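Local coordinates for ABC transporter, periplasmic substrate-binding protein (Thermotoga maritima, PDB 2HPG) that probably binds a small solute in the periplasm and presents it to a tripartite ATP-independent (TRAP) transporter, at residues 266-269 / 270-273; 90-93 / 94-98; 16-19 / 20-23; 250-253 / 254-257. All blocks are in the same frame, centred on the assembly; numbering follows the deposited sequence.

Contact 1. Residues 266-269 / 270-273; sequences KELE and EEYK
E270 bends back toward K266 and E267, on a surface stretch of the long helix 243-278 where residues 266-268 widen into a pi-type turn. The bend at its second torsion (chi2 71°) carries OE1 of E270 to 3.0 Å from the backbone N of E267, but the angle is too poor for a hydrogen bond. E269 sends its carboxylate to helix 204-209, where its two oxygens take the backbone N-H groups of Y204 and A205. L268 lies alongside E271, both chains pointing the same way, with CD2 of L268 3.7 Å from OE1 of E271. The Y272 ring approaches obliquely, its CD2 3.2 Å from the carbonyl O of L268, and packs on Y204, A205 and N209. Replacing Y272 with an alanine would probably open a gap against helix 204-209 and leave that side of the helix poorly packed. Y272 N bonds to L268 O at 3.0 Å, an ordinary i to i+4 helix bond. The like-charged carboxylates of E267 and E271 are joined by one water, which donates to OE1 of E267 at 3.1 Å and to OE1 of E271 at 2.7 Å.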
ATOM      1  N   LYS A 266       2.973  11.173  -9.829  1.00 18.23           N
ATOM      2  CA  LYS A 266       3.468  12.143 -10.804  1.00 18.81           C
ATOM      3  C   LYS A 266       3.073  13.579 -10.459  1.00 19.39           C
ATOM      4  O   LYS A 266       3.736  14.501 -10.909  1.00 19.21           O
ATOM      5  CB  LYS A 266       2.969  11.800 -12.208  1.00 19.00           C
ATOM      6  CG  LYS A 266       3.596  10.526 -12.783  1.00 18.72           C
ATOM      7  CD  LYS A 266       2.954  10.131 -14.131  1.00 21.51           C
ATOM      8  CE  LYS A 266       3.178  11.134 -15.261  1.00 25.49           C
ATOM      9  NZ  LYS A 266       4.600  11.244 -15.692  1.00 27.78           N
ATOM     10  N   GLU A 267       2.040  13.780  -9.642  1.00 19.40           N
ATOM     11  CA  GLU A 267       1.619  15.139  -9.298  1.00 20.06           C
ATOM     12  C   GLU A 267       1.373  15.449  -7.839  1.00 18.94           C
ATOM     13  O   GLU A 267       1.838  16.478  -7.363  1.00 18.19           O
ATOM     14  CB  GLU A 267       0.403  15.580 -10.102  1.00 21.85           C
ATOM     15  CG  GLU A 267      -0.541  14.516 -10.465  1.00 27.44           C
ATOM     16  CD  GLU A 267      -1.234  14.782 -11.782  1.00 34.07           C
ATOM     17  OE1 GLU A 267      -2.280  15.477 -11.772  1.00 39.24           O
ATOM     18  OE2 GLU A 267      -0.731  14.281 -12.817  1.00 39.34           O
ATOM     19  N   LEU A 268       0.611  14.620  -7.134  1.00 18.29           N
ATOM     20  CA  LEU A 268       0.153  15.030  -5.805  1.00 17.75           C
ATOM     21  C   LEU A 268       1.276  14.983  -4.804  1.00 17.46           C
ATOM     22  O   LEU A 268       1.422  15.892  -3.982  1.00 17.41           O
ATOM     23  CB  LEU A 268      -1.031  14.187  -5.347  1.00 17.97           C
ATOM     24  CG  LEU A 268      -2.286  14.363  -6.192  1.00 18.29           C
ATOM     25  CD1 LEU A 268      -3.426  13.540  -5.611  1.00 21.00           C
ATOM     26  CD2 LEU A 268      -2.674  15.840  -6.238  1.00 20.94           C
ATOM     27  N   GLU A 269       2.069  13.923  -4.854  1.00 17.85           N
ATOM     28  CA  GLU A 269       3.208  13.834  -3.954  1.00 18.16           C
ATOM     29  C   GLU A 269       4.205  14.975  -4.155  1.00 18.35           C
ATOM     30  O   GLU A 269       4.826  15.432  -3.195  1.00 18.91           O
ATOM     31  CB  GLU A 269       3.906  12.489  -4.105  1.00 18.59           C
ATOM     32  CG  GLU A 269       3.290  11.383  -3.243  1.00 19.63           C
ATOM     33  CD  GLU A 269       3.437  11.640  -1.730  1.00 17.52           C
ATOM     34  OE1 GLU A 269       4.563  11.571  -1.189  1.00 18.58           O
ATOM     35  OE2 GLU A 269       2.403  11.866  -1.072  1.00 16.59           O
ATOM     36  N   GLU A 270       4.353  15.410  -5.410  1.00 18.39           N
ATOM     37  CA  GLU A 270       5.185  16.557  -5.759  1.00 19.04           C
ATOM     38  C   GLU A 270       4.624  17.851  -5.135  1.00 19.14           C
ATOM     39  O   GLU A 270       5.389  18.655  -4.581  1.00 18.52           O
ATOM     40  CB  GLU A 270       5.295  16.725  -7.283  1.00 19.63           C
ATOM     41  CG  GLU A 270       6.152  15.675  -8.006  1.00 20.95           C
ATOM     42  CD  GLU A 270       5.540  14.272  -8.078  1.00 25.04           C
ATOM     43  OE1 GLU A 270       4.359  14.086  -7.698  1.00 27.10           O
ATOM     44  OE2 GLU A 270       6.261  13.346  -8.533  1.00 24.09           O
ATOM     45  N   GLU A 271       3.304  18.038  -5.206  1.00 19.53           N
ATOM     46  CA  GLU A 271       2.666  19.225  -4.634  1.00 19.95           C
ATOM     47  C   GLU A 271       2.815  19.277  -3.140  1.00 19.29           C
ATOM     48  O   GLU A 271       3.045  20.329  -2.582  1.00 19.18           O
ATOM     49  CB  GLU A 271       1.181  19.249  -4.942  1.00 20.96           C
ATOM     50  CG  GLU A 271       0.860  19.385  -6.386  1.00 23.26           C
ATOM     51  CD  GLU A 271      -0.637  19.404  -6.639  1.00 24.97           C
ATOM     52  OE1 GLU A 271      -1.062  18.817  -7.656  1.00 32.56           O
ATOM     53  OE2 GLU A 271      -1.384  20.003  -5.835  1.00 29.86           O
ATOM     54  N   TYR A 272       2.639  18.130  -2.491  1.00 17.96           N
ATOM     55  CA  TYR A 272       2.777  18.035  -1.042  1.00 16.95           C
ATOM     56  C   TYR A 272       4.209  18.245  -0.596  1.00 15.74           C
ATOM     57  O   TYR A 272       4.435  18.837   0.448  1.00 16.12           O
ATOM     58  CB  TYR A 272       2.255  16.687  -0.545  1.00 17.61           C
ATOM     59  CG  TYR A 272       0.749  16.604  -0.425  1.00 17.57           C
ATOM     60  CD1 TYR A 272       0.059  17.430   0.456  1.00 16.38           C
ATOM     61  CD2 TYR A 272       0.028  15.680  -1.151  1.00 15.80           C
ATOM     62  CE1 TYR A 272      -1.317  17.355   0.589  1.00 18.34           C
ATOM     63  CE2 TYR A 272      -1.356  15.574  -1.021  1.00 18.78           C
ATOM     64  CZ  TYR A 272      -2.024  16.429  -0.150  1.00 19.93           C
ATOM     65  OH  TYR A 272      -3.385  16.336  -0.017  1.00 21.48           O
ATOM     66  N   LYS A 273       5.173  17.789  -1.396  1.00 15.05           N
ATOM     67  CA  LYS A 273       6.589  18.089  -1.148  1.00 15.13           C
ATOM     68  C   LYS A 273       6.817  19.587  -1.092  1.00 15.08           C
ATOM     69  O   LYS A 273       7.438  20.086  -0.158  1.00 13.40           O
ATOM     70  CB  LYS A 273       7.493  17.455  -2.226  1.00 14.91           C
ATOM     71  CG  LYS A 273       8.998  17.669  -1.999  1.00 14.14           C
ATOM     72  CD  LYS A 273       9.846  16.867  -2.975  1.00 15.64           C
ATOM     73  CE  LYS A 273      11.337  17.110  -2.756  1.00 15.31           C
ATOM     74  NZ  LYS A 273      12.173  16.295  -3.667  1.00 12.81           N
TER
HETATM   75  O   HOH W   1      -2.500  17.701  -9.687  1.00 47.33           O

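Contact 2. Residues 90-93 / 94-98; sequences AYFI and DFMGA
The carbonyl of Y91, at the N-cap position of the short helix 92-95, receives F95 N at 2.9 Å and a weak bond from D94 N. One residue on, M96 N bonds to F92 O at 3.0 Å. The helix then closes in a Schellman motif: A98 N reaches back to I93 O at 3.0 Å, G97 N to D94 O at 2.9 Å, and G97 takes a positive phi of 99°. Two aromatic rings each take a CH group over one face. M96, a selenomethionine modelled in two conformers, in one of them lays its CG over the F92 ring, 3.7 Å from the centroid, with its SE oblique at 4.5 Å from the same centroid, a Met-aromatic contact. F92 is swung there with CG opposite its own N (chi1 171°). The F95 ring accepts CB of Y91, 4.1 Å from its centroid, and K299 adds a cation-pi contact. CG1 of I93 closes the turn against CB of A98 at 3.6 Å. With an alanine in place of F92, CG and SE of M96 in that conformer would probably lose their aromatic surface, and a gap would open beside L311. The turn is wedged among helices 101-112, 291-305 and 308-318, with I93 on V107 and M96 on L314, while A90, Y91 and I93 rest on strand 218-234.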
ATOM      1  N   ALA A  90      10.810  -3.807   1.851  1.00 19.51           N
ATOM      2  CA  ALA A  90      11.605  -2.641   1.469  1.00 19.65           C
ATOM      3  C   ALA A  90      12.227  -2.845   0.107  1.00 19.57           C
ATOM      4  O   ALA A  90      12.751  -3.905  -0.172  1.00 19.71           O
ATOM      5  CB  ALA A  90      12.692  -2.351   2.514  1.00 19.38           C
ATOM      6  N   TYR A  91      12.123  -1.820  -0.735  1.00 19.42           N
ATOM      7  CA  TYR A  91      12.705  -1.778  -2.096  1.00 19.47           C
ATOM      8  C   TYR A  91      12.213  -2.803  -3.105  1.00 19.67           C
ATOM      9  O   TYR A  91      12.757  -2.847  -4.200  1.00 19.60           O
ATOM     10  CB  TYR A  91      14.250  -1.762  -2.064  1.00 19.38           C
ATOM     11  CG  TYR A  91      14.760  -0.515  -1.414  1.00 18.99           C
ATOM     12  CD1 TYR A  91      15.224  -0.533  -0.113  1.00 18.57           C
ATOM     13  CD2 TYR A  91      14.708   0.708  -2.079  1.00 17.46           C
ATOM     14  CE1 TYR A  91      15.645   0.629   0.503  1.00 19.15           C
ATOM     15  CE2 TYR A  91      15.148   1.878  -1.462  1.00 16.70           C
ATOM     16  CZ  TYR A  91      15.621   1.825  -0.186  1.00 18.07           C
ATOM     17  OH  TYR A  91      16.034   2.990   0.440  1.00 18.24           O
ATOM     18  N   PHE A  92      11.168  -3.572  -2.778  1.00 19.46           N
ATOM     19  CA  PHE A  92      10.581  -4.518  -3.735  1.00 19.04           C
ATOM     20  C   PHE A  92      10.447  -3.959  -5.162  1.00 19.56           C
ATOM     21  O   PHE A  92      10.893  -4.589  -6.124  1.00 19.89           O
ATOM     22  CB  PHE A  92       9.209  -5.069  -3.244  1.00 18.79           C
ATOM     23  CG  PHE A  92       8.480  -5.881  -4.297  1.00 18.58           C
ATOM     24  CD1 PHE A  92       8.810  -7.218  -4.505  1.00 19.51           C
ATOM     25  CD2 PHE A  92       7.525  -5.294  -5.110  1.00 18.08           C
ATOM     26  CE1 PHE A  92       8.178  -7.963  -5.508  1.00 17.28           C
ATOM     27  CE2 PHE A  92       6.901  -6.012  -6.125  1.00 19.29           C
ATOM     28  CZ  PHE A  92       7.213  -7.363  -6.313  1.00 17.92           C
ATOM     29  N   ILE A  93       9.809  -2.808  -5.346  1.00 19.80           N
ATOM     30  CA  ILE A  93       9.562  -2.345  -6.721  1.00 19.15           C
ATOM     31  C   ILE A  93      10.898  -1.993  -7.407  1.00 19.96           C
ATOM     32  O   ILE A  93      11.009  -2.051  -8.642  1.00 19.56           O
ATOM     33  CB  ILE A  93       8.547  -1.162  -6.810  1.00 19.20           C
ATOM     34  CG1 ILE A  93       7.772  -1.214  -8.128  1.00 17.18           C
ATOM     35  CG2 ILE A  93       9.237   0.175  -6.690  1.00 17.96           C
ATOM     36  CD1 ILE A  93       6.672  -2.280  -8.155  1.00 13.93           C
ATOM     37  N   ASP A  94      11.911  -1.656  -6.611  1.00 20.71           N
ATOM     38  CA  ASP A  94      13.235  -1.324  -7.172  1.00 21.06           C
ATOM     39  C   ASP A  94      13.978  -2.575  -7.592  1.00 21.48           C
ATOM     40  O   ASP A  94      14.595  -2.603  -8.646  1.00 22.44           O
ATOM     41  CB  ASP A  94      14.086  -0.522  -6.194  1.00 21.24           C
ATOM     42  CG  ASP A  94      13.748   0.947  -6.211  1.00 22.17           C
ATOM     43  OD1 ASP A  94      14.461   1.713  -6.890  1.00 23.55           O
ATOM     44  OD2 ASP A  94      12.748   1.328  -5.582  1.00 23.65           O
ATOM     45  N   PHE A  95      13.924  -3.601  -6.759  1.00 21.90           N
ATOM     46  CA  PHE A  95      14.429  -4.920  -7.124  1.00 22.49           C
ATOM     47  C   PHE A  95      13.728  -5.482  -8.351  1.00 22.60           C
ATOM     48  O   PHE A  95      14.333  -6.242  -9.100  1.00 23.59           O
ATOM     49  CB  PHE A  95      14.303  -5.891  -5.962  1.00 22.29           C
ATOM     50  CG  PHE A  95      15.116  -5.512  -4.752  1.00 21.89           C
ATOM     51  CD1 PHE A  95      16.400  -5.018  -4.880  1.00 23.84           C
ATOM     52  CD2 PHE A  95      14.625  -5.734  -3.480  1.00 21.87           C
ATOM     53  CE1 PHE A  95      17.156  -4.707  -3.757  1.00 22.22           C
ATOM     54  CE2 PHE A  95      15.359  -5.418  -2.365  1.00 21.35           C
ATOM     55  CZ  PHE A  95      16.628  -4.902  -2.501  1.00 22.11           C
HETATM   56  N   MSE A  96      12.468  -5.117  -8.573  1.00 22.74           N
HETATM   57  CA  MSE A  96      11.780  -5.577  -9.784  0.50 22.62           C
HETATM   58  C   MSE A  96      12.148  -4.728 -11.008  1.00 22.95           C
HETATM   59  O   MSE A  96      11.719  -5.036 -12.130  1.00 22.94           O
HETATM   60  CB  MSE A  96      10.262  -5.606  -9.577  0.50 22.72           C
HETATM   61  CG  MSE A  96       9.794  -6.502  -8.431  0.50 22.14           C
HETATM   62 SE   MSE A  96      10.299  -8.394  -8.606  0.45 21.69          SE
HETATM   63  CE  MSE A  96       9.500  -8.753 -10.367  0.50 23.02           C
ATOM     64  N   GLY A  97      12.933  -3.671 -10.793  1.00 22.61           N
ATOM     65  CA  GLY A  97      13.483  -2.854 -11.878  1.00 22.63           C
ATOM     66  C   GLY A  97      12.760  -1.554 -12.195  1.00 22.72           C
ATOM     67  O   GLY A  97      13.116  -0.864 -13.153  1.00 22.88           O
ATOM     68  N   ALA A  98      11.733  -1.229 -11.417  1.00 21.90           N
ATOM     69  CA  ALA A  98      10.954  -0.015 -11.657  1.00 21.69           C
ATOM     70  C   ALA A  98      11.707   1.159 -11.071  1.00 21.25           C
ATOM     71  O   ALA A  98      12.152   1.110  -9.922  1.00 20.31           O
ATOM     72  CB  ALA A  98       9.592  -0.121 -11.025  1.00 21.07           C
TER

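Contact 3. Residues 16-19 / 20-23; sequences VLAP and GEPY
L17 and Y23 meet at a slant as the chain doubles back on itself: CD1 of L17 comes within 3.8 Å of CD2 of Y23. CG of L17 stands beside its own backbone N (chi1 -49°), which brings the isobutyl group to the tyrosine. The backbone comes close as well, with V16 O 3.7 Å from CB of Y23. The reversal itself is a type II beta turn from A18 to E21, with P19 and G20 at its two corners, and residues 16-19 and 20-23 run 160° apart, nearly antiparallel. Only a weak bond spans it, from E21 N to A18 O at 3.3 Å. At G20 a side chain would be forced against the carbonyl O of P19, which is consistent with the glycine at the third position of a type II turn. Beside it, CG of E21 touches CB of A18 at 3.8 Å, and the bent glutamate chain brings OE2 of E21 to a water that donates to it at 2.8 Å and to P19 O at the same distance. E21, the N-cap of helix 22-37, ends the link from strand 9-14. Y23 reaches inward, its OH bonded to N229 and its ring edge-to-face with W137, while L17 lies on Q139 of strand 130-146 and N71 of strand 68-73, and P22 leans on V260 and L268 of helix 243-278.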
ATOM      1  N   VAL A  16     -11.066   2.786   2.735  1.00 18.06           N
ATOM      2  CA  VAL A  16     -10.533   3.548   1.616  1.00 17.24           C
ATOM      3  C   VAL A  16      -9.846   4.856   2.056  1.00 17.68           C
ATOM      4  O   VAL A  16      -9.749   5.801   1.267  1.00 17.52           O
ATOM      5  CB  VAL A  16     -11.607   3.831   0.551  1.00 17.52           C
ATOM      6  CG1 VAL A  16     -12.327   2.552   0.183  1.00 15.18           C
ATOM      7  CG2 VAL A  16     -12.588   4.919   1.012  1.00 16.39           C
ATOM      8  N   LEU A  17      -9.328   4.873   3.285  1.00 16.86           N
ATOM      9  CA  LEU A  17      -8.539   5.981   3.813  1.00 17.22           C
ATOM     10  C   LEU A  17      -9.430   7.194   4.118  1.00 17.45           C
ATOM     11  O   LEU A  17     -10.622   7.001   4.392  1.00 17.14           O
ATOM     12  CB  LEU A  17      -7.314   6.287   2.924  1.00 16.54           C
ATOM     13  CG  LEU A  17      -6.463   5.060   2.552  1.00 16.99           C
ATOM     14  CD1 LEU A  17      -5.186   5.460   1.860  1.00 16.01           C
ATOM     15  CD2 LEU A  17      -6.147   4.206   3.777  1.00 19.17           C
ATOM     16  N   ALA A  18      -8.862   8.405   4.154  1.00 17.69           N
ATOM     17  CA  ALA A  18      -9.564   9.559   4.719  1.00 18.25           C
ATOM     18  C   ALA A  18     -10.598  10.087   3.751  1.00 19.24           C
ATOM     19  O   ALA A  18     -10.378  10.026   2.539  1.00 19.22           O
ATOM     20  CB  ALA A  18      -8.576  10.682   5.102  1.00 17.85           C
ATOM     21  N   PRO A  19     -11.735  10.591   4.279  1.00 19.28           N
ATOM     22  CA  PRO A  19     -12.775  11.203   3.477  1.00 19.07           C
ATOM     23  C   PRO A  19     -12.302  12.394   2.639  1.00 19.08           C
ATOM     24  O   PRO A  19     -11.645  13.314   3.154  1.00 18.97           O
ATOM     25  CB  PRO A  19     -13.805  11.663   4.521  1.00 19.42           C
ATOM     26  CG  PRO A  19     -13.570  10.845   5.687  1.00 20.45           C
ATOM     27  CD  PRO A  19     -12.108  10.538   5.705  1.00 19.95           C
ATOM     28  N   GLY A  20     -12.682  12.382   1.364  1.00 18.64           N
ATOM     29  CA  GLY A  20     -12.327  13.425   0.423  1.00 18.96           C
ATOM     30  C   GLY A  20     -10.972  13.283  -0.263  1.00 18.98           C
ATOM     31  O   GLY A  20     -10.709  13.984  -1.240  1.00 19.97           O
ATOM     32  N   GLU A  21     -10.103  12.400   0.230  1.00 18.80           N
ATOM     33  CA  GLU A  21      -8.740  12.323  -0.280  1.00 18.97           C
ATOM     34  C   GLU A  21      -8.723  11.506  -1.576  1.00 18.67           C
ATOM     35  O   GLU A  21      -9.717  10.887  -1.913  1.00 18.35           O
ATOM     36  CB  GLU A  21      -7.817  11.734   0.781  1.00 19.29           C
ATOM     37  CG  GLU A  21      -7.619  12.653   1.984  1.00 20.53           C
ATOM     38  CD  GLU A  21      -6.923  13.968   1.627  1.00 24.48           C
ATOM     39  OE1 GLU A  21      -5.871  13.931   0.952  1.00 29.48           O
ATOM     40  OE2 GLU A  21      -7.405  15.050   2.043  1.00 27.90           O
ATOM     41  N   PRO A  22      -7.610  11.532  -2.331  1.00 19.37           N
ATOM     42  CA  PRO A  22      -7.571  10.888  -3.667  1.00 19.23           C
ATOM     43  C   PRO A  22      -8.070   9.453  -3.787  1.00 19.30           C
ATOM     44  O   PRO A  22      -8.751   9.128  -4.768  1.00 18.89           O
ATOM     45  CB  PRO A  22      -6.095  10.991  -4.053  1.00 19.13           C
ATOM     46  CG  PRO A  22      -5.648  12.247  -3.378  1.00 19.63           C
ATOM     47  CD  PRO A  22      -6.331  12.203  -2.035  1.00 19.72           C
ATOM     48  N   TYR A  23      -7.734   8.599  -2.829  1.00 18.78           N
ATOM     49  CA  TYR A  23      -8.194   7.214  -2.857  1.00 18.64           C
ATOM     50  C   TYR A  23      -9.702   7.143  -2.813  1.00 18.96           C
ATOM     51  O   TYR A  23     -10.326   6.484  -3.637  1.00 18.73           O
ATOM     52  CB  TYR A  23      -7.611   6.419  -1.674  1.00 18.10           C
ATOM     53  CG  TYR A  23      -6.479   5.475  -2.037  1.00 15.87           C
ATOM     54  CD1 TYR A  23      -5.505   5.845  -2.944  1.00 16.52           C
ATOM     55  CD2 TYR A  23      -6.400   4.221  -1.471  1.00 14.76           C
ATOM     56  CE1 TYR A  23      -4.475   4.979  -3.292  1.00 17.21           C
ATOM     57  CE2 TYR A  23      -5.372   3.348  -1.801  1.00 16.47           C
ATOM     58  CZ  TYR A  23      -4.407   3.742  -2.715  1.00 17.15           C
ATOM     59  OH  TYR A  23      -3.373   2.886  -3.031  1.00 17.41           O
TER
HETATM   60  O   HOH W   2     -10.159  15.582   2.446  1.00 28.06           O

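Contact 4. Residues 250-253 / 254-257; sequences EEEM and DKAG
D254 N donates to E250 O at 3.1 Å, the first of four consecutive i to i+4 bonds that make this a regular alpha-helical stretch of helix 243-278. K255 N follows to E251 O, A256 N to E252 O at 3.0 Å, and G257 N to M253 O at 2.9 Å. Two of these carbonyls have a second partner: E250 O takes a weak bond from M253 N, and M253 O also receives NE1 of W137 from strand 130-146. The acidic ends are also paired. OE2 of E250 forms a salt bridge with K131 of strand 130-146, while D254 divides its carboxylate, OD1 bonding to OG of S134 on the same strand and OD2 pairing with K112 of helix 101-112 in a salt bridge. Held by both oxygens, the D254 group is probably fixed in its rotation. M253, a selenomethionine modelled in two conformers, is buried against F27 and W30 of helix 22-37. E252 and K255 run alongside each other, but NZ of K255 stays 4.9 Å from OE1 of E252, so their approach is through the aliphatic chain: CD of K255 to OE1 of E252, 4.0 Å.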
ATOM      1  N   GLU A 250     -13.792  -5.821 -11.953  1.00 29.84           N
ATOM      2  CA  GLU A 250     -12.328  -5.903 -11.972  1.00 30.22           C
ATOM      3  C   GLU A 250     -11.666  -4.925 -12.922  1.00 29.84           C
ATOM      4  O   GLU A 250     -10.640  -4.348 -12.588  1.00 29.33           O
ATOM      5  CB  GLU A 250     -11.874  -7.289 -12.396  1.00 30.36           C
ATOM      6  CG  GLU A 250     -12.161  -8.375 -11.431  1.00 32.03           C
ATOM      7  CD  GLU A 250     -11.766  -9.739 -11.978  1.00 33.22           C
ATOM      8  OE1 GLU A 250     -12.274 -10.125 -13.055  1.00 37.45           O
ATOM      9  OE2 GLU A 250     -10.947 -10.431 -11.329  1.00 39.40           O
ATOM     10  N   GLU A 251     -12.219  -4.796 -14.129  1.00 29.77           N
ATOM     11  CA  GLU A 251     -11.663  -3.905 -15.166  1.00 29.80           C
ATOM     12  C   GLU A 251     -11.793  -2.446 -14.791  1.00 28.18           C
ATOM     13  O   GLU A 251     -10.884  -1.659 -15.012  1.00 27.47           O
ATOM     14  CB  GLU A 251     -12.374  -4.111 -16.517  1.00 29.96           C
ATOM     15  CG  GLU A 251     -12.011  -5.415 -17.209  1.00 31.65           C
ATOM     16  CD  GLU A 251     -12.727  -5.600 -18.537  1.00 32.39           C
ATOM     17  OE1 GLU A 251     -13.576  -4.752 -18.904  1.00 36.90           O
ATOM     18  OE2 GLU A 251     -12.432  -6.607 -19.211  1.00 36.11           O
ATOM     19  N   GLU A 252     -12.944  -2.075 -14.252  1.00 27.06           N
ATOM     20  CA  GLU A 252     -13.149  -0.707 -13.842  1.00 26.87           C
ATOM     21  C   GLU A 252     -12.268  -0.286 -12.676  1.00 26.46           C
ATOM     22  O   GLU A 252     -11.920   0.897 -12.549  1.00 26.17           O
ATOM     23  CB  GLU A 252     -14.604  -0.481 -13.483  1.00 27.40           C
ATOM     24  CG  GLU A 252     -15.484  -0.445 -14.690  1.00 28.32           C
ATOM     25  CD  GLU A 252     -15.041   0.596 -15.677  1.00 32.63           C
ATOM     26  OE1 GLU A 252     -14.679   1.717 -15.241  1.00 32.72           O
ATOM     27  OE2 GLU A 252     -15.043   0.281 -16.891  1.00 36.01           O
HETATM   28  N   MSE A 253     -11.874  -1.221 -11.837  0.50 26.04           N
HETATM   29  CA  MSE A 253     -11.059  -0.814 -10.724  0.50 25.86           C
HETATM   30  C   MSE A 253      -9.569  -0.885 -10.992  0.50 25.41           C
HETATM   31  O   MSE A 253      -8.807  -0.138 -10.387  0.50 25.07           O
HETATM   32  CB  MSE A 253     -11.408  -1.584  -9.481  0.50 25.99           C
HETATM   33  CG  MSE A 253     -11.614  -0.612  -8.352  0.50 26.22           C
HETATM   34 SE   MSE A 253     -11.013  -1.384  -6.836  0.45 25.27          SE
HETATM   35  CE  MSE A 253     -12.402  -1.057  -5.566  0.50 26.49           C
ATOM     36  N   ASP A 254      -9.152  -1.771 -11.890  1.00 24.95           N
ATOM     37  CA  ASP A 254      -7.774  -1.714 -12.405  1.00 24.78           C
ATOM     38  C   ASP A 254      -7.548  -0.365 -13.080  1.00 24.55           C
ATOM     39  O   ASP A 254      -6.494   0.268 -12.905  1.00 24.55           O
ATOM     40  CB  ASP A 254      -7.522  -2.828 -13.415  1.00 24.68           C
ATOM     41  CG  ASP A 254      -7.091  -4.130 -12.779  1.00 24.33           C
ATOM     42  OD1 ASP A 254      -6.588  -4.173 -11.625  1.00 25.33           O
ATOM     43  OD2 ASP A 254      -7.219  -5.144 -13.486  1.00 25.07           O
ATOM     44  N   LYS A 255      -8.556   0.066 -13.829  1.00 24.31           N
ATOM     45  CA  LYS A 255      -8.565   1.354 -14.523  1.00 24.29           C
ATOM     46  C   LYS A 255      -8.551   2.570 -13.597  1.00 23.36           C
ATOM     47  O   LYS A 255      -7.785   3.513 -13.807  1.00 22.23           O
ATOM     48  CB  LYS A 255      -9.795   1.403 -15.406  1.00 24.58           C
ATOM     49  CG  LYS A 255     -10.066   2.711 -16.113  1.00 25.75           C
ATOM     50  CD  LYS A 255     -11.197   2.513 -17.145  1.00 27.27           C
ATOM     51  CE  LYS A 255     -11.451   3.788 -17.935  1.00 29.85           C
ATOM     52  NZ  LYS A 255     -11.556   4.977 -17.026  1.00 33.35           N
ATOM     53  N   ALA A 256      -9.413   2.558 -12.587  1.00 22.90           N
ATOM     54  CA  ALA A 256      -9.437   3.625 -11.589  1.00 22.67           C
ATOM     55  C   ALA A 256      -8.150   3.645 -10.777  1.00 21.53           C
ATOM     56  O   ALA A 256      -7.681   4.713 -10.362  1.00 21.84           O
ATOM     57  CB  ALA A 256     -10.633   3.446 -10.648  1.00 23.03           C
ATOM     58  N   GLY A 257      -7.598   2.460 -10.536  1.00 19.89           N
ATOM     59  CA  GLY A 257      -6.386   2.310  -9.756  1.00 19.91           C
ATOM     60  C   GLY A 257      -5.156   2.851 -10.453  1.00 20.10           C
ATOM     61  O   GLY A 257      -4.383   3.590  -9.857  1.00 19.20           O
TER

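Overall arrangement
Along the chain the order is contact 3, contact 2, contact 4, contact 1. Contacts 4 and 1 are two stretches of the single long helix 243-278, their centres about 23 Å apart. Contact 3, at the start of helix 22-37, lies about 16 Å from contact 1 and about 17 Å from contact 4 between centres, and it touches contact 1, with CG of P22 3.4 Å from CD1 of L268. Contact 2 stands apart, on the opposite side of the chain's centre from contact 3, about 26 Å between centres. Strand 218-234 packs against contact 2 and also supplies partners to contacts 1 and 3, so the mixed sheet connects the parts of this solute-binding fold.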